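Local coordinates for enoyl-CoA hydratase/isomerase family protein (Ruegeria pomeroyi, PDB 3L3S) that probably acts as a hydro-lyase, as a crotonase-superfamily member related to enoyl-CoA hydratases and isomerases, at residues L9-S14 with H39-R44; A33-L38 with F90-A95; V53-G58 with D200-L205; P104-A109 with A211-G216. All blocks are in the same frame, centred on the assembly; numbering follows the deposited sequence.

Contact 1 (L9-S14 with H39-R44)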
# COMPACT_ATOMS: atom_id res chain seq x y z
N LEU B 9 -17.24 -29.69 6.77
CA LEU B 9 -17.57 -28.31 7.11
C LEU B 9 -18.87 -28.21 7.88
O LEU B 9 -19.86 -28.86 7.54
CB LEU B 9 -17.73 -27.50 5.82
CG LEU B 9 -16.97 -26.21 5.54
CD1 LEU B 9 -17.61 -25.60 4.31
CD2 LEU B 9 -17.03 -25.22 6.68
N GLY B 10 -18.88 -27.33 8.88
CA GLY B 10 -20.07 -27.10 9.67
C GLY B 10 -20.70 -25.79 9.24
O GLY B 10 -19.99 -24.78 9.12
N GLU B 11 -22.00 -25.81 8.97
CA GLU B 11 -22.74 -24.62 8.55
C GLU B 11 -23.93 -24.32 9.46
O GLU B 11 -24.71 -25.23 9.77
CB GLU B 11 -23.26 -24.79 7.12
CG GLU B 11 -22.23 -24.65 6.03
CD GLU B 11 -22.75 -25.02 4.67
OE1 GLU B 11 -23.77 -24.44 4.23
OE2 GLU B 11 -22.15 -25.90 4.02
N VAL B 12 -24.02 -23.07 9.90
CA VAL B 12 -25.13 -22.59 10.75
C VAL B 12 -25.48 -21.15 10.39
O VAL B 12 -24.61 -20.28 10.38
CB VAL B 12 -24.84 -22.66 12.31
CG1 VAL B 12 -25.08 -24.06 12.85
CG2 VAL B 12 -23.44 -22.21 12.65
N LEU B 13 -26.76 -20.91 10.07
CA LEU B 13 -27.25 -19.57 9.72
C LEU B 13 -28.03 -18.97 10.88
O LEU B 13 -28.94 -19.60 11.41
CB LEU B 13 -28.13 -19.63 8.47
CG LEU B 13 -28.67 -18.33 7.86
CD1 LEU B 13 -27.54 -17.53 7.24
CD2 LEU B 13 -29.72 -18.64 6.81
N SER B 14 -27.67 -17.74 11.25
CA SER B 14 -28.32 -17.01 12.34
C SER B 14 -28.37 -15.51 12.02
O SER B 14 -27.33 -14.84 12.00
CB SER B 14 -27.57 -17.25 13.66
OG SER B 14 -28.11 -16.48 14.72
N HIS B 39 -15.98 -24.37 -1.33
CA HIS B 39 -16.44 -23.72 -2.55
C HIS B 39 -17.94 -23.93 -2.77
O HIS B 39 -18.63 -23.01 -3.20
CB HIS B 39 -15.62 -24.18 -3.75
CG HIS B 39 -15.46 -23.15 -4.82
ND1 HIS B 39 -14.59 -23.31 -5.87
CD2 HIS B 39 -16.08 -21.96 -5.04
CE1 HIS B 39 -14.69 -22.29 -6.70
NE2 HIS B 39 -15.59 -21.45 -6.22
N ASP B 40 -18.43 -25.12 -2.41
CA ASP B 40 -19.84 -25.47 -2.53
C ASP B 40 -20.68 -24.61 -1.59
O ASP B 40 -21.75 -24.14 -1.96
CB ASP B 40 -20.06 -26.95 -2.21
CG ASP B 40 -20.33 -27.78 -3.44
OD1 ASP B 40 -19.51 -28.68 -3.75
OD2 ASP B 40 -21.37 -27.54 -4.10
N ALA B 41 -20.12 -24.35 -0.41
CA ALA B 41 -20.76 -23.54 0.63
C ALA B 41 -20.82 -22.07 0.24
O ALA B 41 -21.74 -21.34 0.62
CB ALA B 41 -20.02 -23.71 1.95
N LEU B 42 -19.83 -21.64 -0.55
CA LEU B 42 -19.71 -20.27 -1.03
C LEU B 42 -20.61 -20.01 -2.24
O LEU B 42 -21.21 -18.94 -2.34
CB LEU B 42 -18.25 -19.96 -1.35
CG LEU B 42 -17.90 -18.55 -1.84
CD1 LEU B 42 -18.13 -17.53 -0.73
CD2 LEU B 42 -16.47 -18.54 -2.30
N ARG B 43 -20.70 -20.99 -3.15
CA ARG B 43 -21.55 -20.88 -4.36
C ARG B 43 -23.01 -20.80 -3.96
O ARG B 43 -23.78 -20.03 -4.55
CB ARG B 43 -21.34 -22.06 -5.30
CG ARG B 43 -20.04 -22.03 -6.09
CD ARG B 43 -19.99 -23.17 -7.09
NE ARG B 43 -18.62 -23.49 -7.50
CZ ARG B 43 -17.93 -24.54 -7.07
NH1 ARG B 43 -18.47 -25.40 -6.21
NH2 ARG B 43 -16.71 -24.76 -7.53
N ARG B 44 -23.36 -21.53 -2.90
CA ARG B 44 -24.72 -21.56 -2.37
C ARG B 44 -25.02 -20.30 -1.57
O ARG B 44 -26.14 -19.80 -1.61
CB ARG B 44 -24.93 -22.80 -1.50
CG ARG B 44 -24.96 -24.12 -2.28
CD ARG B 44 -25.24 -25.34 -1.40
NE ARG B 44 -24.14 -25.67 -0.48
CZ ARG B 44 -24.25 -25.71 0.85
NH1 ARG B 44 -25.42 -25.45 1.45
NH2 ARG B 44 -23.19 -25.99 1.58
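The carboxylate oxygen OE2 of E11 receives the shortest polar bond here, from R44 NH2 at 2.7 Å. It uses its syn lone pair, on the side of OE1, and lies almost in the guanidinium plane, at one edge. The N-H points somewhat off the oxygen (138°). A second contact, from R44 NH1 to E11 OE1 at 3.4 Å, is weak, and with the two planes turned 37° apart the pair is an uneven salt bridge, one bond short and one weak. E11 reaches over from its strand with an extended chain, whereas R44 folds back at chi3 (-69°), a bend that brings R44 NE within a weak 3.2 Å bond of D40 O in its own helix. Beside the ion pair, the methyl CB of A41 meets E11 OE2 and, at 3.9 Å, CD1 of L9; L20 of the adjoining strand 17-22 touches all three residues. Strand 9-14, at the edge of the mixed sheet in this chain, runs roughly parallel to helix 39-44. As E11 is partly exposed and R44 exposed, water probably screens the salt bridge in part, while the A41 methyl beside OE2 covers one side of that oxygen.

Contact 2 (A33-L38 with F90-A95)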
# COMPACT_ATOMS: atom_id res chain seq x y z
N ALA B 33 -10.96 -32.25 -0.85
CA ALA B 33 -12.35 -32.40 -0.42
C ALA B 33 -12.82 -31.24 0.46
O ALA B 33 -14.01 -30.97 0.53
CB ALA B 33 -12.53 -33.74 0.32
N MSE B 34 -11.87 -30.57 1.11
CA MSE B 34 -12.15 -29.42 1.98
C MSE B 34 -12.35 -28.17 1.12
O MSE B 34 -13.25 -27.37 1.37
CB MSE B 34 -11.04 -29.21 3.02
CG MSE B 34 -11.19 -27.98 3.93
SE MSE B 34 -12.71 -28.02 5.16
CE MSE B 34 -11.76 -28.64 6.74
N ILE B 35 -11.51 -28.04 0.09
CA ILE B 35 -11.58 -26.92 -0.86
C ILE B 35 -12.92 -26.99 -1.60
O ILE B 35 -13.58 -25.97 -1.75
CB ILE B 35 -10.38 -26.96 -1.84
CG1 ILE B 35 -9.09 -26.60 -1.09
CG2 ILE B 35 -10.59 -26.01 -3.03
CD1 ILE B 35 -7.82 -27.03 -1.78
N ALA B 36 -13.33 -28.20 -1.99
CA ALA B 36 -14.60 -28.42 -2.70
C ALA B 36 -15.78 -28.10 -1.79
O ALA B 36 -16.71 -27.42 -2.22
CB ALA B 36 -14.69 -29.86 -3.20
N ALA B 37 -15.69 -28.50 -0.52
CA ALA B 37 -16.73 -28.25 0.48
C ALA B 37 -16.86 -26.76 0.76
O ALA B 37 -17.98 -26.24 0.87
CB ALA B 37 -16.44 -28.99 1.77
N LEU B 38 -15.72 -26.07 0.82
CA LEU B 38 -15.70 -24.62 1.06
C LEU B 38 -16.22 -23.85 -0.12
O LEU B 38 -16.87 -22.82 0.06
CB LEU B 38 -14.29 -24.14 1.41
CG LEU B 38 -13.82 -24.23 2.87
CD1 LEU B 38 -12.32 -23.96 2.91
CD2 LEU B 38 -14.58 -23.22 3.75
N PHE B 90 -4.24 -27.20 -6.76
CA PHE B 90 -3.93 -25.77 -6.80
C PHE B 90 -4.87 -24.91 -7.66
O PHE B 90 -5.20 -23.79 -7.26
CB PHE B 90 -2.46 -25.55 -7.17
CG PHE B 90 -1.49 -26.15 -6.19
CD1 PHE B 90 -1.71 -26.08 -4.79
CD2 PHE B 90 -0.34 -26.82 -6.64
CE1 PHE B 90 -0.81 -26.68 -3.87
CE2 PHE B 90 0.57 -27.42 -5.74
CZ PHE B 90 0.33 -27.35 -4.34
N GLU B 91 -5.32 -25.45 -8.80
CA GLU B 91 -6.26 -24.73 -9.69
C GLU B 91 -7.63 -24.57 -9.02
O GLU B 91 -8.29 -23.53 -9.19
CB GLU B 91 -6.41 -25.44 -11.05
CG GLU B 91 -5.26 -25.14 -12.03
CD GLU B 91 -5.22 -26.06 -13.26
OE1 GLU B 91 -4.24 -25.92 -14.03
OE2 GLU B 91 -6.12 -26.90 -13.47
N ALA B 92 -8.01 -25.56 -8.21
CA ALA B 92 -9.27 -25.53 -7.48
C ALA B 92 -9.14 -24.64 -6.25
O ALA B 92 -10.10 -23.98 -5.85
CB ALA B 92 -9.67 -26.92 -7.06
N CYS B 93 -7.93 -24.60 -5.68
CA CYS B 93 -7.65 -23.76 -4.52
C CYS B 93 -7.66 -22.29 -4.94
O CYS B 93 -8.23 -21.47 -4.25
CB CYS B 93 -6.31 -24.10 -3.88
SG CYS B 93 -5.92 -23.05 -2.47
N SER B 94 -7.08 -22.01 -6.11
CA SER B 94 -7.02 -20.66 -6.67
C SER B 94 -8.41 -20.17 -7.07
O SER B 94 -8.74 -19.00 -6.87
CB SER B 94 -6.09 -20.60 -7.88
OG SER B 94 -4.74 -20.72 -7.48
N ALA B 95 -9.23 -21.10 -7.57
CA ALA B 95 -10.61 -20.77 -7.98
C ALA B 95 -11.48 -20.40 -6.78
O ALA B 95 -12.36 -19.55 -6.90
CB ALA B 95 -11.23 -21.94 -8.76
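I35 is the one side chain of helix 33-38 that reaches helix 90-95, and it does so with two branches on two neighbouring residues. The tight part lies at the backbone of A92, where I35 CG2 comes to 3.5 Å from A92 O, and at C93. Towards C93 the other branch continues outward, CG1 anti to the carbonyl carbon (chi1 -71°) and the chain nearly straight at chi2, which carries I35 CD1 to within 3.9 Å of C93 CB. The helices are close here, the CA atoms of I35 and C93 being 6.2 Å apart. L89 and L96 of helix 84-101 pack on the same isoleucine, and H67 touches both I35 and C93. H67 lies in the A-G-x-D-L sequence that, in crotonase relatives, contributes to the oxyanion hole.

The packing is looser at the A92 methyl, whose CB lies 4.2 Å from I35 CG2; A92 is partly exposed, whereas I35 and C93 are buried. F90 and S94 face the second subunit instead: F90 meets F243 of that subunit edge-to-face, and S94 OG hydrogen-bonds T236 OG1 of the same neighbour. Between these two segments, then, a single branched aliphatic side chain makes the join by dispersion and shape, and the methyl that comes up beside the A92 carbonyl adds no polar bond to it.

Contact 3 (V53-G58 with D200-L205)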
# COMPACT_ATOMS: atom_id res chain seq x y z
N VAL B 53 -23.99 -12.19 5.30
CA VAL B 53 -22.56 -12.12 5.61
C VAL B 53 -21.95 -13.49 5.91
O VAL B 53 -22.63 -14.38 6.43
CB VAL B 53 -22.25 -11.15 6.80
CG1 VAL B 53 -22.41 -9.72 6.38
CG2 VAL B 53 -23.18 -11.39 7.93
N LEU B 54 -20.68 -13.67 5.55
CA LEU B 54 -19.95 -14.92 5.77
C LEU B 54 -18.88 -14.79 6.84
O LEU B 54 -18.15 -13.79 6.88
CB LEU B 54 -19.25 -15.38 4.48
CG LEU B 54 -19.91 -15.97 3.24
CD1 LEU B 54 -20.48 -17.32 3.58
CD2 LEU B 54 -20.96 -15.05 2.64
N VAL B 55 -18.82 -15.79 7.72
CA VAL B 55 -17.80 -15.86 8.77
C VAL B 55 -17.09 -17.21 8.59
O VAL B 55 -17.75 -18.24 8.47
CB VAL B 55 -18.37 -15.76 10.22
CG1 VAL B 55 -17.26 -15.99 11.26
CG2 VAL B 55 -19.00 -14.38 10.47
N ILE B 56 -15.77 -17.17 8.48
CA ILE B 56 -14.94 -18.37 8.31
C ILE B 56 -14.14 -18.55 9.60
O ILE B 56 -13.26 -17.76 9.93
CB ILE B 56 -14.01 -18.25 7.07
CG1 ILE B 56 -14.86 -18.15 5.80
CG2 ILE B 56 -13.08 -19.48 6.97
CD1 ILE B 56 -14.09 -17.85 4.53
N HIS B 57 -14.46 -19.62 10.32
CA HIS B 57 -13.83 -19.92 11.59
C HIS B 57 -13.10 -21.26 11.56
O HIS B 57 -13.69 -22.31 11.28
CB HIS B 57 -14.92 -19.92 12.69
CG HIS B 57 -14.42 -19.99 14.11
ND1 HIS B 57 -15.25 -20.30 15.17
CD2 HIS B 57 -13.20 -19.76 14.65
CE1 HIS B 57 -14.57 -20.26 16.30
NE2 HIS B 57 -13.32 -19.93 16.01
N GLY B 58 -11.80 -21.20 11.84
CA GLY B 58 -10.95 -22.37 11.96
C GLY B 58 -10.67 -22.35 13.46
O GLY B 58 -9.77 -21.62 13.87
N ASP B 200 -21.23 -9.63 16.52
CA ASP B 200 -21.92 -8.32 16.57
C ASP B 200 -21.62 -7.50 15.32
O ASP B 200 -22.51 -6.84 14.78
CB ASP B 200 -21.50 -7.52 17.81
CG ASP B 200 -21.95 -8.16 19.12
OD1 ASP B 200 -22.97 -8.88 19.14
OD2 ASP B 200 -21.26 -7.95 20.14
N LEU B 201 -20.36 -7.56 14.88
CA LEU B 201 -19.88 -6.84 13.70
C LEU B 201 -20.53 -7.41 12.43
O LEU B 201 -20.98 -6.65 11.56
CB LEU B 201 -18.36 -6.92 13.64
CG LEU B 201 -17.54 -5.98 12.76
CD1 LEU B 201 -16.35 -5.44 13.54
CD2 LEU B 201 -17.08 -6.72 11.52
N ALA B 202 -20.62 -8.74 12.36
CA ALA B 202 -21.24 -9.44 11.24
C ALA B 202 -22.76 -9.24 11.26
O ALA B 202 -23.36 -8.96 10.22
CB ALA B 202 -20.89 -10.94 11.28
N GLY B 203 -23.34 -9.32 12.47
CA GLY B 203 -24.78 -9.14 12.67
C GLY B 203 -25.29 -7.76 12.27
O GLY B 203 -26.36 -7.65 11.67
N ALA B 204 -24.49 -6.73 12.57
CA ALA B 204 -24.80 -5.33 12.23
C ALA B 204 -24.67 -5.14 10.71
O ALA B 204 -25.48 -4.43 10.12
CB ALA B 204 -23.87 -4.37 12.97
N LEU B 205 -23.68 -5.81 10.11
CA LEU B 205 -23.45 -5.78 8.67
C LEU B 205 -24.62 -6.42 7.93
O LEU B 205 -25.06 -5.92 6.89
CB LEU B 205 -22.16 -6.50 8.29
CG LEU B 205 -20.93 -5.67 7.93
CD1 LEU B 205 -19.78 -6.61 7.65
CD2 LEU B 205 -21.22 -4.80 6.71
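Helix 194-207 packs against the central sheet of the crotonase fold, where its residues A202 and L205 lie on V53 and V55 of strand 53-58. Helix and strand run nearly antiparallel, at 162°, with their axes approaching to 8.7 Å. Strand alternation turns V53 and V55 to the helix and L54 to the other face of the sheet; on the helix, A202 and L205 are three residues apart and so face the strand together. V53 sets its two methyls against successive parts of the helix. Its CG2 comes to 3.3 Å from A202 O and 4.1 Å from A202 CB, while V53 CG1, set anti to the carbonyl carbon (chi1 -73°), meets L205 CB at 3.8 Å, the two side chains passing at a slant. Further along the strand, V55 presents CG2 to the A202 methyl CB at 4.0 Å, and that small methyl therefore sits against both valines. I108 of the next strand also touches A202, and P106 touches both V53 and L205. L205, with L201, also packs on L169 and T170 of the third subunit, respectively. All four touching residues are buried and aliphatic, so the helix is held on this strand by burial of methyl and methylene groups, V53 CG2 merely packing beside the A202 carbonyl.

Contact 4 (P104-A109 with A211-G216)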
# COMPACT_ATOMS: atom_id res chain seq x y z
N PRO B 104 -19.27 -10.54 -3.44
CA PRO B 104 -20.03 -9.31 -3.15
C PRO B 104 -20.46 -9.17 -1.69
O PRO B 104 -20.56 -8.06 -1.19
CB PRO B 104 -21.24 -9.44 -4.06
CG PRO B 104 -20.73 -10.21 -5.20
CD PRO B 104 -19.93 -11.28 -4.53
N LYS B 105 -20.70 -10.31 -1.03
CA LYS B 105 -21.11 -10.36 0.38
C LYS B 105 -19.87 -10.36 1.29
O LYS B 105 -18.88 -11.01 0.95
CB LYS B 105 -21.98 -11.60 0.63
CG LYS B 105 -23.30 -11.51 -0.09
CD LYS B 105 -24.14 -12.75 0.00
CE LYS B 105 -25.22 -12.70 -1.08
NZ LYS B 105 -26.20 -13.80 -0.94
N PRO B 106 -19.90 -9.61 2.41
CA PRO B 106 -18.76 -9.54 3.35
C PRO B 106 -18.30 -10.87 3.92
O PRO B 106 -19.12 -11.70 4.31
CB PRO B 106 -19.28 -8.63 4.46
CG PRO B 106 -20.23 -7.75 3.77
CD PRO B 106 -20.97 -8.70 2.86
N THR B 107 -16.99 -11.09 3.87
CA THR B 107 -16.37 -12.30 4.39
C THR B 107 -15.43 -11.93 5.55
O THR B 107 -14.60 -11.03 5.43
CB THR B 107 -15.62 -13.06 3.29
OG1 THR B 107 -14.59 -12.23 2.75
CG2 THR B 107 -16.59 -13.46 2.14
N ILE B 108 -15.63 -12.57 6.70
CA ILE B 108 -14.84 -12.30 7.91
C ILE B 108 -14.18 -13.56 8.45
O ILE B 108 -14.83 -14.57 8.67
CB ILE B 108 -15.73 -11.69 9.05
CG1 ILE B 108 -16.43 -10.41 8.58
CG2 ILE B 108 -14.87 -11.37 10.29
CD1 ILE B 108 -17.68 -10.05 9.35
N ALA B 109 -12.88 -13.45 8.72
CA ALA B 109 -12.12 -14.55 9.28
C ALA B 109 -11.88 -14.36 10.78
O ALA B 109 -11.49 -13.27 11.22
CB ALA B 109 -10.81 -14.69 8.55
N ALA B 211 -28.65 -4.15 -0.75
CA ALA B 211 -28.30 -3.84 -2.14
C ALA B 211 -27.13 -2.84 -2.32
O ALA B 211 -26.26 -3.10 -3.15
CB ALA B 211 -29.54 -3.45 -2.97
N PRO B 212 -27.08 -1.72 -1.53
CA PRO B 212 -25.96 -0.79 -1.69
C PRO B 212 -24.65 -1.33 -1.11
O PRO B 212 -23.57 -0.91 -1.52
CB PRO B 212 -26.41 0.43 -0.88
CG PRO B 212 -27.84 0.41 -1.00
CD PRO B 212 -28.15 -1.04 -0.77
N LEU B 213 -24.78 -2.26 -0.16
CA LEU B 213 -23.64 -2.90 0.52
C LEU B 213 -22.88 -3.80 -0.45
O LEU B 213 -21.66 -3.72 -0.54
CB LEU B 213 -24.14 -3.76 1.69
CG LEU B 213 -23.36 -4.13 2.96
CD1 LEU B 213 -24.00 -5.38 3.54
CD2 LEU B 213 -21.89 -4.39 2.73
N ARG B 214 -23.62 -4.67 -1.14
CA ARG B 214 -23.03 -5.62 -2.09
C ARG B 214 -22.49 -4.94 -3.33
O ARG B 214 -21.38 -5.23 -3.76
CB ARG B 214 -24.04 -6.70 -2.47
CG ARG B 214 -24.30 -7.61 -1.30
CD ARG B 214 -25.57 -8.39 -1.47
NE ARG B 214 -26.03 -8.82 -0.16
CZ ARG B 214 -27.10 -9.58 0.05
NH1 ARG B 214 -27.82 -10.02 -0.97
NH2 ARG B 214 -27.44 -9.89 1.29
N ARG B 215 -23.25 -3.96 -3.83
CA ARG B 215 -22.87 -3.18 -4.99
C ARG B 215 -21.65 -2.32 -4.61
O ARG B 215 -20.70 -2.21 -5.38
CB ARG B 215 -24.04 -2.29 -5.42
CG ARG B 215 -23.94 -1.68 -6.80
CD ARG B 215 -24.38 -2.62 -7.91
NE ARG B 215 -24.09 -2.04 -9.22
CZ ARG B 215 -23.06 -2.40 -10.00
NH1 ARG B 215 -22.22 -3.35 -9.61
NH2 ARG B 215 -22.87 -1.78 -11.16
N GLY B 216 -21.64 -1.84 -3.37
CA GLY B 216 -20.56 -1.02 -2.86
C GLY B 216 -19.25 -1.76 -2.65
O GLY B 216 -18.18 -1.22 -2.95
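Backbone and aliphatic contacts join P104 to R214, whose CA atoms are 4.9 Å apart. P104 O accepts a CA-H...O contact from R214 CA at 3.6 Å, with 153° at the hydrogen, and P104 CB lies 4.2 Å from R214 CB. P106 and L213 make the purely apolar pair: P106 CG meets L213 CD2 at 3.9 Å, the two side chains lying slantwise to each other. L213 also packs on L169 of the third subunit. Here the turn leading out of helix 84-101 enters strand 107-111 of the crotonase sheet, and the start of helix 210-223 lies against that entry, with P106 also touching L205 of helix 194-207. The third kind of contact is between two cations. R214 extends from CG to NE, and K105, likewise extended, passes over it so that K105 CE lies 3.7 Å above one face of the R214 guanidinium, off towards its rim, while K105 CG is 3.8 Å from R214 NE. The like charges K105 NZ and R214 NH1 approach to 4.1 Å. Their proximity is probably eased by other partners: the lysine ammonium hydrogen-bonds A45 O and V51 O, and the arginine, through NH2, bonds Q210 OE1.

Overall arrangement
Contacts 1 and 2 share helix 32-45 and touch directly, L9 CD1 lying 3.5 Å from A37 O; different faces of the helix meet the edge strand and helix 84-101. Contacts 3 and 4, with centres about 11 Å apart, are joined through adjacent strands of the sheet: I56 N to I108 O and L54 N to P106 O are probable hydrogen bonds, both 2.8 Å. Contact 1 reaches the same sheet, its centre about 13 Å from that of contact 3. The centre of contact 2 lies about 22 Å from those of contacts 3 and 4, and it touches H67 of the loop that probably forms part of the oxyanion hole. It adjoins the second subunit, whereas contacts 3 and 4 adjoin the third.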